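Local structure of 6-pyruvoyl tetrahydrobiopterin synthase (Plasmodium vivax, 3LX3) at residues 33-38 with 87-92; 42-47 with 113-118; 67-72 with 157-162. The protein is a zinc-binding member of the 6-pyruvoyl tetrahydropterin synthase family, an enzyme found here as an assembly of six chains built mainly from antiparallel strands. All coordinates share one frame; numbering follows the deposited sequence. Where two conformers were deposited one is given.

Contact 1: 33-38 with 87-92; sequences NCAHFI and HHFILP. With ZN (zinc ion), chain B.
Ala35 and Phe89 form a single parallel beta bridge, and the bonding pattern is that of a parallel bridge: Ala35 N donates to His88 O (3.0 Å) and Ala35 O accepts from Ile90 N (2.9 Å), the two neighbours of Phe89. The second bond is the straighter, with its donor nearly along the C=O axis. One step earlier, His87 N reaches Asn33 O at 2.8 Å. The short strand axes diverge at 48°, and beyond the bridge water 2 takes over, accepting from Phe37 N and donating to Ile90 O.

Side chains pack beside this backbone pairing. Phe89 holds CG anti to its backbone N (chi1 175°), which carries the ring along the 33-38 backbone: CD1 meets Ala35 CB at 3.9 Å, CE1 comes to 3.7 Å from His36 CA, and CZ approaches Phe37 CE2 at 3.9 Å. The two phenyl planes stand 43° apart and meet obliquely. Ile90 packs its CD1 on Cys34 CB (3.7 Å).

His36 takes another path, its imidazole leading away from 87-92 so that NE2 binds the zinc ion at 2.1 Å. Waters 3 and 4 also coordinate the metal, together with His48 and His50, while His36 ND1 is hydrogen-bonded to Ser132, a second-shell contact that should fix the ring's rotation. A second subunit reaches Ala35 and Phe89 and, at the Asn33 end, His87, whose ring stacks on His48 of that subunit; water 1 links His87 NE2 to Asn33 ND2. Strand 20-40 of the main antiparallel sheet thus joins the small parallel pair 89-92 and 124-127 beside the histidine zinc site of this family.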
loop_
_atom_site.group_PDB
_atom_site.type_symbol
_atom_site.label_atom_id
_atom_site.label_comp_id
_atom_site.label_asym_id
_atom_site.label_seq_id
_atom_site.Cartn_x
_atom_site.Cartn_y
_atom_site.Cartn_z
ATOM N N ASN A 33 -15.218 12.221 -1.696
ATOM C CA ASN A 33 -14.334 13.212 -2.208
ATOM C C ASN A 33 -15.023 14.557 -2.144
ATOM O O ASN A 33 -16.005 14.805 -2.850
ATOM C CB ASN A 33 -13.993 12.834 -3.642
ATOM C CG ASN A 33 -13.291 11.454 -3.745
ATOM O OD1 ASN A 33 -12.901 10.832 -2.748
ATOM N ND2 ASN A 33 -13.229 10.947 -4.963
ATOM N N CYS A 34 -14.562 15.375 -1.195
ATOM C CA CYS A 34 -15.302 16.538 -0.746
ATOM C C CYS A 34 -14.418 17.767 -0.605
ATOM O O CYS A 34 -13.200 17.663 -0.370
ATOM C CB CYS A 34 -15.968 16.288 0.622
ATOM S SG CYS A 34 -17.323 15.102 0.527
ATOM N N ALA A 35 -15.064 18.930 -0.700
ATOM C CA ALA A 35 -14.436 20.188 -0.387
ATOM C C ALA A 35 -14.798 20.599 1.056
ATOM O O ALA A 35 -15.866 20.251 1.563
ATOM C CB ALA A 35 -14.900 21.263 -1.375
ATOM N N HIS A 36 -13.906 21.348 1.709
ATOM C CA HIS A 36 -14.170 21.839 3.046
ATOM C C HIS A 36 -13.209 22.977 3.370
ATOM O O HIS A 36 -12.258 23.209 2.639
ATOM C CB HIS A 36 -14.088 20.696 4.085
ATOM C CG HIS A 36 -12.735 20.480 4.689
ATOM N ND1 HIS A 36 -12.554 20.448 6.058
ATOM C CD2 HIS A 36 -11.527 20.228 4.136
ATOM C CE1 HIS A 36 -11.277 20.199 6.313
ATOM N NE2 HIS A 36 -10.620 20.079 5.169
ATOM N N PHE A 37 -13.422 23.589 4.517
ATOM C CA PHE A 37 -12.356 24.337 5.185
ATOM C C PHE A 37 -12.667 24.363 6.679
ATOM O O PHE A 37 -13.822 24.541 7.106
ATOM C CB PHE A 37 -12.136 25.764 4.579
ATOM C CG PHE A 37 -13.309 26.708 4.699
ATOM C CD1 PHE A 37 -13.473 27.522 5.811
ATOM C CD2 PHE A 37 -14.186 26.845 3.637
ATOM C CE1 PHE A 37 -14.513 28.436 5.873
ATOM C CE2 PHE A 37 -15.229 27.723 3.705
ATOM C CZ PHE A 37 -15.395 28.509 4.829
ATOM N N ILE A 38 -11.611 24.260 7.475
ATOM C CA ILE A 38 -11.686 24.403 8.940
ATOM C C ILE A 38 -11.806 25.872 9.311
ATOM O O ILE A 38 -11.081 26.715 8.775
ATOM C CB ILE A 38 -10.387 23.869 9.604
ATOM C CG1 ILE A 38 -10.222 22.365 9.366
ATOM C CG2 ILE A 38 -10.348 24.236 11.121
ATOM C CD1 ILE A 38 -11.300 21.486 9.938
ATOM N N HIS A 87 -18.717 14.074 -3.231
ATOM C CA HIS A 87 -18.900 15.026 -4.334
ATOM C C HIS A 87 -19.677 16.249 -3.907
ATOM O O HIS A 87 -20.484 16.777 -4.626
ATOM C CB HIS A 87 -19.523 14.428 -5.598
ATOM C CG HIS A 87 -18.516 14.153 -6.648
ATOM N ND1 HIS A 87 -18.487 14.813 -7.856
ATOM C CD2 HIS A 87 -17.440 13.333 -6.629
ATOM C CE1 HIS A 87 -17.460 14.373 -8.557
ATOM N NE2 HIS A 87 -16.809 13.477 -7.839
ATOM N N HIS A 88 -19.405 16.734 -2.720
ATOM C CA HIS A 88 -19.981 17.979 -2.219
ATOM C C HIS A 88 -19.005 18.758 -1.375
ATOM O O HIS A 88 -17.955 18.254 -0.931
ATOM C CB HIS A 88 -21.160 17.678 -1.256
ATOM C CG HIS A 88 -22.305 17.016 -1.892
ATOM N ND1 HIS A 88 -22.445 15.647 -1.887
ATOM C CD2 HIS A 88 -23.374 17.508 -2.551
ATOM C CE1 HIS A 88 -23.563 15.323 -2.513
ATOM N NE2 HIS A 88 -24.155 16.432 -2.924
ATOM N N PHE A 89 -19.376 20.003 -1.096
ATOM C CA PHE A 89 -18.795 20.792 -0.042
ATOM C C PHE A 89 -19.436 20.414 1.298
ATOM O O PHE A 89 -20.679 20.435 1.399
ATOM C CB PHE A 89 -18.946 22.305 -0.301
ATOM C CG PHE A 89 -18.465 23.169 0.826
ATOM C CD1 PHE A 89 -17.145 23.493 0.958
ATOM C CD2 PHE A 89 -19.363 23.712 1.755
ATOM C CE1 PHE A 89 -16.713 24.273 1.958
ATOM C CE2 PHE A 89 -18.936 24.508 2.769
ATOM C CZ PHE A 89 -17.619 24.791 2.898
ATOM N N ILE A 90 -18.627 20.107 2.311
ATOM C CA ILE A 90 -19.130 19.779 3.634
ATOM C C ILE A 90 -19.387 21.042 4.420
ATOM O O ILE A 90 -18.457 21.785 4.749
ATOM C CB ILE A 90 -18.155 18.872 4.387
ATOM C CG1 ILE A 90 -18.026 17.531 3.640
ATOM C CG2 ILE A 90 -18.634 18.666 5.820
ATOM C CD1 ILE A 90 -16.869 16.683 4.184
ATOM N N LEU A 91 -20.658 21.301 4.727
ATOM C CA LEU A 91 -21.075 22.552 5.368
ATOM C C LEU A 91 -21.421 22.258 6.828
ATOM O O LEU A 91 -22.425 21.605 7.099
ATOM C CB LEU A 91 -22.267 23.172 4.635
ATOM C CG LEU A 91 -22.763 24.531 5.093
ATOM C CD1 LEU A 91 -21.712 25.541 5.095
ATOM C CD2 LEU A 91 -23.946 24.943 4.158
ATOM N N PRO A 92 -20.583 22.745 7.760
ATOM C CA PRO A 92 -20.864 22.511 9.170
ATOM C C PRO A 92 -21.882 23.466 9.674
ATOM O O PRO A 92 -21.527 24.611 10.025
ATOM C CB PRO A 92 -19.482 22.734 9.821
ATOM C CG PRO A 92 -18.792 23.626 8.977
ATOM C CD PRO A 92 -19.308 23.456 7.573
HETATM ZN ZN ZN B . -8.537 19.775 5.066
HETATM O O HOH W 1 -14.794 11.929 -7.215
HETATM O O HOH W 2 -16.175 22.959 5.711
HETATM O O HOH W 3 -8.273 21.001 6.687
HETATM O O HOH W 4 -6.383 19.568 5.348
#

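Contact 2: 42-47 with 113-118; sequences GFRETL and DNSEYS
The guanidinium of Arg44 has Ser115 over one face and Asp113 at its edge. Ser115 CB stands 3.7 Å above the plane, offset toward the rim. Asp113 OD2 lies in that plane and is gripped side-on by two nitrogens, at 3.0 Å from Arg44 NE and 3.3 Å from Arg44 NH2. Both donors come to the syn side of this one oxygen, yet the guanidinium and carboxylate planes are 70° apart, so the salt bridge is twisted and uses a single carboxylate oxygen. Ser115 OG also comes close to Arg44 NH2, but the angle is too poor for a hydrogen bond.

The other carboxylate oxygen holds Asp113 in place. Asp113 OD1 accepts from Ser115 N at 3.0 Å and from Ser115 OG at 2.9 Å, both arriving from the same face of the carboxylate. Four donor contacts therefore restrain this carboxylate, two to each oxygen.

Arg44 arrives with CG anti to the backbone N (chi1 -160°), and bends at chi2 and chi3 turn its end toward Tyr117. The tyrosine ring has Arg44 NH1 at its edge, with the two planes 68° apart. Further along, Leu47 CB touches Tyr117 CE1 at 4.1 Å. Asp123 of a second subunit ties these groups together, forming a salt bridge with Arg44 NH1 and accepting a hydrogen bond from Tyr117 OH and another from Leu47 N. Inside the chain, the Tyr117 ring stacks on Phe37. The arrangement combines an Asx turn, leading into strand 116-120, with an arginine-aspartate network at a subunit interface.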
loop_
_atom_site.group_PDB
_atom_site.type_symbol
_atom_site.label_atom_id
_atom_site.label_comp_id
_atom_site.label_asym_id
_atom_site.label_seq_id
_atom_site.Cartn_x
_atom_site.Cartn_y
_atom_site.Cartn_z
ATOM N N GLY A 42 -10.440 32.466 15.916
ATOM C CA GLY A 42 -9.110 32.919 15.541
ATOM C C GLY A 42 -8.414 32.249 14.366
ATOM O O GLY A 42 -7.256 32.549 14.091
ATOM N N PHE A 43 -9.094 31.333 13.668
ATOM C CA PHE A 43 -8.473 30.583 12.584
ATOM C C PHE A 43 -9.474 30.263 11.481
ATOM O O PHE A 43 -10.567 29.780 11.761
ATOM C CB PHE A 43 -7.897 29.273 13.113
ATOM C CG PHE A 43 -7.248 28.422 12.050
ATOM C CD1 PHE A 43 -6.001 28.750 11.545
ATOM C CD2 PHE A 43 -7.897 27.299 11.545
ATOM C CE1 PHE A 43 -5.413 27.958 10.548
ATOM C CE2 PHE A 43 -7.313 26.520 10.558
ATOM C CZ PHE A 43 -6.079 26.844 10.065
ATOM N N ARG A 44 -9.068 30.505 10.235
ATOM C CA ARG A 44 -9.857 30.178 9.048
ATOM C C ARG A 44 -8.750 29.650 8.112
ATOM O O ARG A 44 -7.617 30.162 8.102
ATOM C CB ARG A 44 -10.512 31.454 8.477
ATOM C CG ARG A 44 -11.758 31.331 7.516
ATOM C CD ARG A 44 -11.440 31.436 5.997
ATOM N NE ARG A 44 -10.706 32.645 5.586
ATOM C CZ ARG A 44 -10.128 32.787 4.396
ATOM N NH1 ARG A 44 -10.193 31.809 3.492
ATOM N NH2 ARG A 44 -9.468 33.895 4.100
ATOM N N GLU A 45 -9.033 28.607 7.380
ATOM C CA GLU A 45 -8.135 28.242 6.279
ATOM C C GLU A 45 -8.832 28.359 4.962
ATOM O O GLU A 45 -10.052 28.549 4.916
ATOM C CB GLU A 45 -7.626 26.854 6.475
ATOM C CG GLU A 45 -8.619 25.828 6.258
ATOM C CD GLU A 45 -8.129 24.426 6.608
ATOM O OE1 GLU A 45 -6.905 24.187 6.699
ATOM O OE2 GLU A 45 -8.987 23.547 6.732
ATOM N N THR A 46 -8.040 28.260 3.901
ATOM C CA THR A 46 -8.542 28.368 2.539
ATOM C C THR A 46 -9.322 27.143 2.149
ATOM O O THR A 46 -9.071 26.015 2.627
ATOM C CB THR A 46 -7.421 28.657 1.558
ATOM O OG1 THR A 46 -6.378 27.701 1.696
ATOM C CG2 THR A 46 -6.845 30.069 1.769
ATOM N N LEU A 47 -10.269 27.335 1.234
ATOM C CA LEU A 47 -11.015 26.242 0.619
ATOM C C LEU A 47 -10.116 25.236 -0.069
ATOM O O LEU A 47 -9.248 25.594 -0.854
ATOM C CB LEU A 47 -12.003 26.828 -0.413
ATOM C CG LEU A 47 -12.883 25.838 -1.170
ATOM C CD1 LEU A 47 -13.879 25.188 -0.255
ATOM C CD2 LEU A 47 -13.620 26.594 -2.297
ATOM N N ASP A 113 -13.134 36.845 9.486
ATOM C CA ASP A 113 -12.207 37.771 8.829
ATOM C C ASP A 113 -12.891 38.496 7.636
ATOM O O ASP A 113 -12.219 39.160 6.821
ATOM C CB ASP A 113 -10.917 37.041 8.417
ATOM C CG ASP A 113 -11.143 35.982 7.340
ATOM O OD1 ASP A 113 -12.293 35.848 6.872
ATOM O OD2 ASP A 113 -10.165 35.281 6.982
ATOM N N ASN A 114 -14.219 38.345 7.561
ATOM C CA ASN A 114 -15.106 38.913 6.527
ATOM C C ASN A 114 -14.960 38.296 5.140
ATOM O O ASN A 114 -15.638 38.761 4.214
ATOM C CB ASN A 114 -15.071 40.458 6.508
ATOM C CG ASN A 114 -15.969 41.043 7.605
ATOM O OD1 ASN A 114 -15.489 41.526 8.623
ATOM N ND2 ASN A 114 -17.289 40.919 7.420
ATOM N N SER A 115 -14.200 37.194 5.030
ATOM C CA SER A 115 -14.125 36.420 3.770
ATOM C C SER A 115 -15.514 35.897 3.459
ATOM O O SER A 115 -16.237 35.520 4.368
ATOM C CB SER A 115 -13.190 35.245 3.902
ATOM O OG SER A 115 -11.844 35.716 4.011
ATOM N N GLU A 116 -15.863 35.855 2.188
ATOM C CA GLU A 116 -17.186 35.416 1.737
ATOM C C GLU A 116 -17.045 34.319 0.691
ATOM O O GLU A 116 -16.210 34.399 -0.240
ATOM C CB GLU A 116 -17.998 36.578 1.132
ATOM C CG GLU A 116 -18.485 37.652 2.115
ATOM C CD GLU A 116 -19.353 38.715 1.404
ATOM O OE1 GLU A 116 -19.681 38.525 0.221
ATOM O OE2 GLU A 116 -19.715 39.711 2.059
ATOM N N TYR A 117 -17.920 33.301 0.808
ATOM C CA TYR A 117 -18.064 32.218 -0.158
ATOM C C TYR A 117 -19.511 32.121 -0.568
ATOM O O TYR A 117 -20.427 32.410 0.241
ATOM C CB TYR A 117 -17.696 30.867 0.527
ATOM C CG TYR A 117 -16.285 30.816 1.032
ATOM C CD1 TYR A 117 -15.274 30.205 0.311
ATOM C CD2 TYR A 117 -15.958 31.402 2.233
ATOM C CE1 TYR A 117 -13.984 30.200 0.793
ATOM C CE2 TYR A 117 -14.673 31.402 2.703
ATOM C CZ TYR A 117 -13.676 30.798 1.958
ATOM O OH TYR A 117 -12.373 30.826 2.444
ATOM N N SER A 118 -19.769 31.606 -1.755
ATOM C CA SER A 118 -21.135 31.272 -2.127
ATOM C C SER A 118 -21.126 30.032 -3.008
ATOM O O SER A 118 -20.324 29.929 -3.930
ATOM C CB SER A 118 -21.765 32.423 -2.880
ATOM O OG SER A 118 -23.132 32.108 -3.166
#

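Contact 3: 67-72 with 157-162; sequences YVIDFS and RSVNYM. With XTN (2-amino-1,5-dihydropteridine-4,6-dione), chain C.
Arg157 sets CG anti to its own carbonyl carbon (chi1 -64°) and then bends at chi2 and chi3, which turns the edge of the guanidinium to the carbonyls of Tyr67 and Val68. Arg157 NE donates to Val68 O at 2.9 Å with an angle of 157° at the hydrogen, and the acceptor lies in the guanidinium plane. Arg157 NH2 adds two weak bonds, to Tyr67 O at 3.0 Å and to Val68 O at 3.1 Å; its salt bridge with Asp65 fixes the same end. Alongside, Val68 CG1 meets Val159 CG2 at 4.1 Å, the two side chains crossing at about a right angle.

The segment that these bonds probably steady sandwiches 2-amino-1,5-dihydropteridine-4,6-dione between the Tyr67 ring, with ligand N1 over its centre, and Phe71. Ile69 O accepts from ligand N2 at 2.8 Å, and Asp70 OD1 caps helix 71-85 through Ser72 N. Thr134 and Glu135 of a fourth subunit also hydrogen-bond to the ligand, so the pocket lies between subunits. The chemistry implies a division of labour: the arginine, paired with Asp65, donates to two successive carbonyls and probably helps to position the loop, while the next carbonyl binds the ligand.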
loop_
_atom_site.group_PDB
_atom_site.type_symbol
_atom_site.label_atom_id
_atom_site.label_comp_id
_atom_site.label_asym_id
_atom_site.label_seq_id
_atom_site.Cartn_x
_atom_site.Cartn_y
_atom_site.Cartn_z
ATOM N N TYR A 67 -20.559 -16.176 11.232
ATOM C CA TYR A 67 -20.223 -14.771 11.184
ATOM C C TYR A 67 -20.546 -14.050 12.476
ATOM O O TYR A 67 -21.508 -14.432 13.155
ATOM C CB TYR A 67 -21.071 -14.057 10.122
ATOM C CG TYR A 67 -20.941 -14.500 8.666
ATOM C CD1 TYR A 67 -19.865 -15.226 8.183
ATOM C CD2 TYR A 67 -21.972 -14.201 7.788
ATOM C CE1 TYR A 67 -19.802 -15.583 6.847
ATOM C CE2 TYR A 67 -21.905 -14.544 6.455
ATOM C CZ TYR A 67 -20.824 -15.219 5.994
ATOM O OH TYR A 67 -20.781 -15.540 4.661
ATOM N N VAL A 68 -19.791 -12.989 12.792
ATOM C CA VAL A 68 -20.306 -12.020 13.768
ATOM C C VAL A 68 -21.533 -11.353 13.131
ATOM O O VAL A 68 -22.648 -11.383 13.682
ATOM C CB VAL A 68 -19.289 -10.999 14.234
ATOM C CG1 VAL A 68 -19.994 -10.018 15.229
ATOM C CG2 VAL A 68 -18.120 -11.728 14.938
ATOM N N ILE A 69 -21.302 -10.781 11.961
ATOM C CA ILE A 69 -22.320 -10.108 11.133
ATOM C C ILE A 69 -21.721 -10.149 9.712
ATOM O O ILE A 69 -20.490 -10.092 9.527
ATOM C CB ILE A 69 -22.661 -8.709 11.667
ATOM C CG1 ILE A 69 -23.699 -8.011 10.795
ATOM C CG2 ILE A 69 -21.410 -7.874 11.780
ATOM C CD1 ILE A 69 -24.204 -6.718 11.443
ATOM N N ASP A 70 -22.560 -10.343 8.711
ATOM C CA ASP A 70 -22.126 -10.465 7.335
ATOM C C ASP A 70 -21.374 -9.212 6.863
ATOM O O ASP A 70 -21.918 -8.099 6.848
ATOM C CB ASP A 70 -23.379 -10.692 6.467
ATOM C CG ASP A 70 -23.061 -11.049 5.033
ATOM O OD1 ASP A 70 -21.936 -10.896 4.553
ATOM O OD2 ASP A 70 -24.012 -11.513 4.367
ATOM N N PHE A 71 -20.118 -9.384 6.443
ATOM C CA PHE A 71 -19.343 -8.285 5.853
ATOM C C PHE A 71 -20.115 -7.544 4.758
ATOM O O PHE A 71 -19.950 -6.322 4.586
ATOM C CB PHE A 71 -18.037 -8.773 5.203
ATOM C CG PHE A 71 -16.909 -9.152 6.159
ATOM C CD1 PHE A 71 -16.383 -8.267 7.094
ATOM C CD2 PHE A 71 -16.289 -10.381 6.014
ATOM C CE1 PHE A 71 -15.300 -8.653 7.907
ATOM C CE2 PHE A 71 -15.204 -10.739 6.835
ATOM C CZ PHE A 71 -14.742 -9.866 7.762
ATOM N N SER A 72 -20.918 -8.259 3.957
ATOM C CA SER A 72 -21.590 -7.591 2.818
ATOM C C SER A 72 -22.577 -6.501 3.273
ATOM O O SER A 72 -22.733 -5.482 2.615
ATOM C CB SER A 72 -22.322 -8.621 1.962
ATOM O OG SER A 72 -21.418 -9.602 1.473
ATOM N N ARG A 157 -27.270 -9.579 16.435
ATOM C CA ARG A 157 -26.019 -10.243 16.023
ATOM C C ARG A 157 -24.950 -10.315 17.123
ATOM O O ARG A 157 -23.889 -10.857 16.924
ATOM C CB ARG A 157 -25.427 -9.539 14.797
ATOM C CG ARG A 157 -26.321 -9.616 13.548
ATOM C CD ARG A 157 -26.584 -11.052 13.070
ATOM N NE ARG A 157 -25.364 -11.811 12.865
ATOM C CZ ARG A 157 -25.320 -13.007 12.257
ATOM N NH1 ARG A 157 -26.423 -13.565 11.741
ATOM N NH2 ARG A 157 -24.184 -13.635 12.135
ATOM N N SER A 158 -25.276 -9.752 18.291
ATOM C CA SER A 158 -24.399 -9.706 19.477
ATOM C C SER A 158 -23.339 -8.610 19.439
ATOM O O SER A 158 -22.438 -8.583 20.275
ATOM C CB SER A 158 -23.754 -11.044 19.818
ATOM O OG SER A 158 -22.619 -11.329 19.074
ATOM N N VAL A 159 -23.427 -7.702 18.471
ATOM C CA VAL A 159 -22.438 -6.646 18.343
ATOM C C VAL A 159 -22.539 -5.730 19.560
ATOM O O VAL A 159 -23.628 -5.310 19.916
ATOM C CB VAL A 159 -22.623 -5.854 17.043
ATOM C CG1 VAL A 159 -21.647 -4.648 16.977
ATOM C CG2 VAL A 159 -22.353 -6.773 15.852
ATOM N N ASN A 160 -21.404 -5.478 20.211
ATOM C CA ASN A 160 -21.373 -4.569 21.361
ATOM C C ASN A 160 -20.405 -3.383 21.276
ATOM O O ASN A 160 -20.220 -2.640 22.244
ATOM C CB ASN A 160 -21.178 -5.311 22.668
ATOM C CG ASN A 160 -19.806 -5.889 22.839
ATOM O OD1 ASN A 160 -18.939 -5.757 22.010
ATOM N ND2 ASN A 160 -19.592 -6.490 23.999
ATOM N N TYR A 161 -19.817 -3.203 20.093
ATOM C CA TYR A 161 -18.824 -2.157 19.896
ATOM C C TYR A 161 -18.762 -1.797 18.430
ATOM O O TYR A 161 -18.678 -2.683 17.572
ATOM C CB TYR A 161 -17.467 -2.679 20.335
ATOM C CG TYR A 161 -16.319 -1.709 20.214
ATOM C CD1 TYR A 161 -16.058 -0.779 21.223
ATOM C CD2 TYR A 161 -15.480 -1.744 19.126
ATOM C CE1 TYR A 161 -14.966 0.111 21.102
ATOM C CE2 TYR A 161 -14.394 -0.857 19.002
ATOM C CZ TYR A 161 -14.151 0.040 20.005
ATOM O OH TYR A 161 -13.119 0.945 19.927
ATOM N N MET A 162 -18.830 -0.481 18.149
ATOM C CA MET A 162 -18.775 0.057 16.789
ATOM C C MET A 162 -17.746 1.171 16.796
ATOM O O MET A 162 -17.709 1.972 17.728
ATOM C CB MET A 162 -20.142 0.634 16.383
ATOM C CG MET A 162 -21.210 -0.452 16.218
ATOM S SD MET A 162 -21.034 -1.307 14.677
ATOM C CE MET A 162 -21.620 -0.042 13.573
HETATM N N1 XTN C . -19.012 -12.113 6.486
HETATM C C2 XTN C . -18.247 -12.450 7.544
HETATM N N2 XTN C . -18.480 -11.920 8.759
HETATM N N3 XTN C . -17.219 -13.418 7.409
HETATM C C4 XTN C . -16.918 -13.970 6.223
HETATM O O4 XTN C . -15.970 -14.790 6.160
HETATM N N5 XTN C . -17.478 -14.086 3.891
HETATM C C6 XTN C . -18.274 -13.716 2.844
HETATM O O6 XTN C . -18.068 -14.195 1.726
HETATM C C7 XTN C . -19.346 -12.796 3.054
HETATM N N8 XTN C . -19.532 -12.304 4.281
HETATM C C4A XTN C . -17.700 -13.570 5.136
HETATM C C8A XTN C . -18.738 -12.654 5.297
#

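How the contacts relate
The six segments interleave along the chain: 33-38, 42-47 and 67-72 come first, followed in the same order by their partners 87-92, 113-118 and 157-162. Contacts 1 and 2 have centres about 13 Å apart and touch, with Ile38 N 2.8 Å from Glu45 OE2; strands 20-40 and 43-44 are neighbours in the main antiparallel sheet, and both contacts meet the second subunit. Contact 3 lies across the chain's centre, about 31 Å from contact 1 and about 42 Å from contact 2, between centres. Helix 71-85 runs from contact 3 toward contact 1, ending just before 87-92. One subunit therefore presents its zinc ligands and its 2-amino-1,5-dihydropteridine-4,6-dione-binding segment on opposite sides of its centre, a fourth subunit completing the latter site.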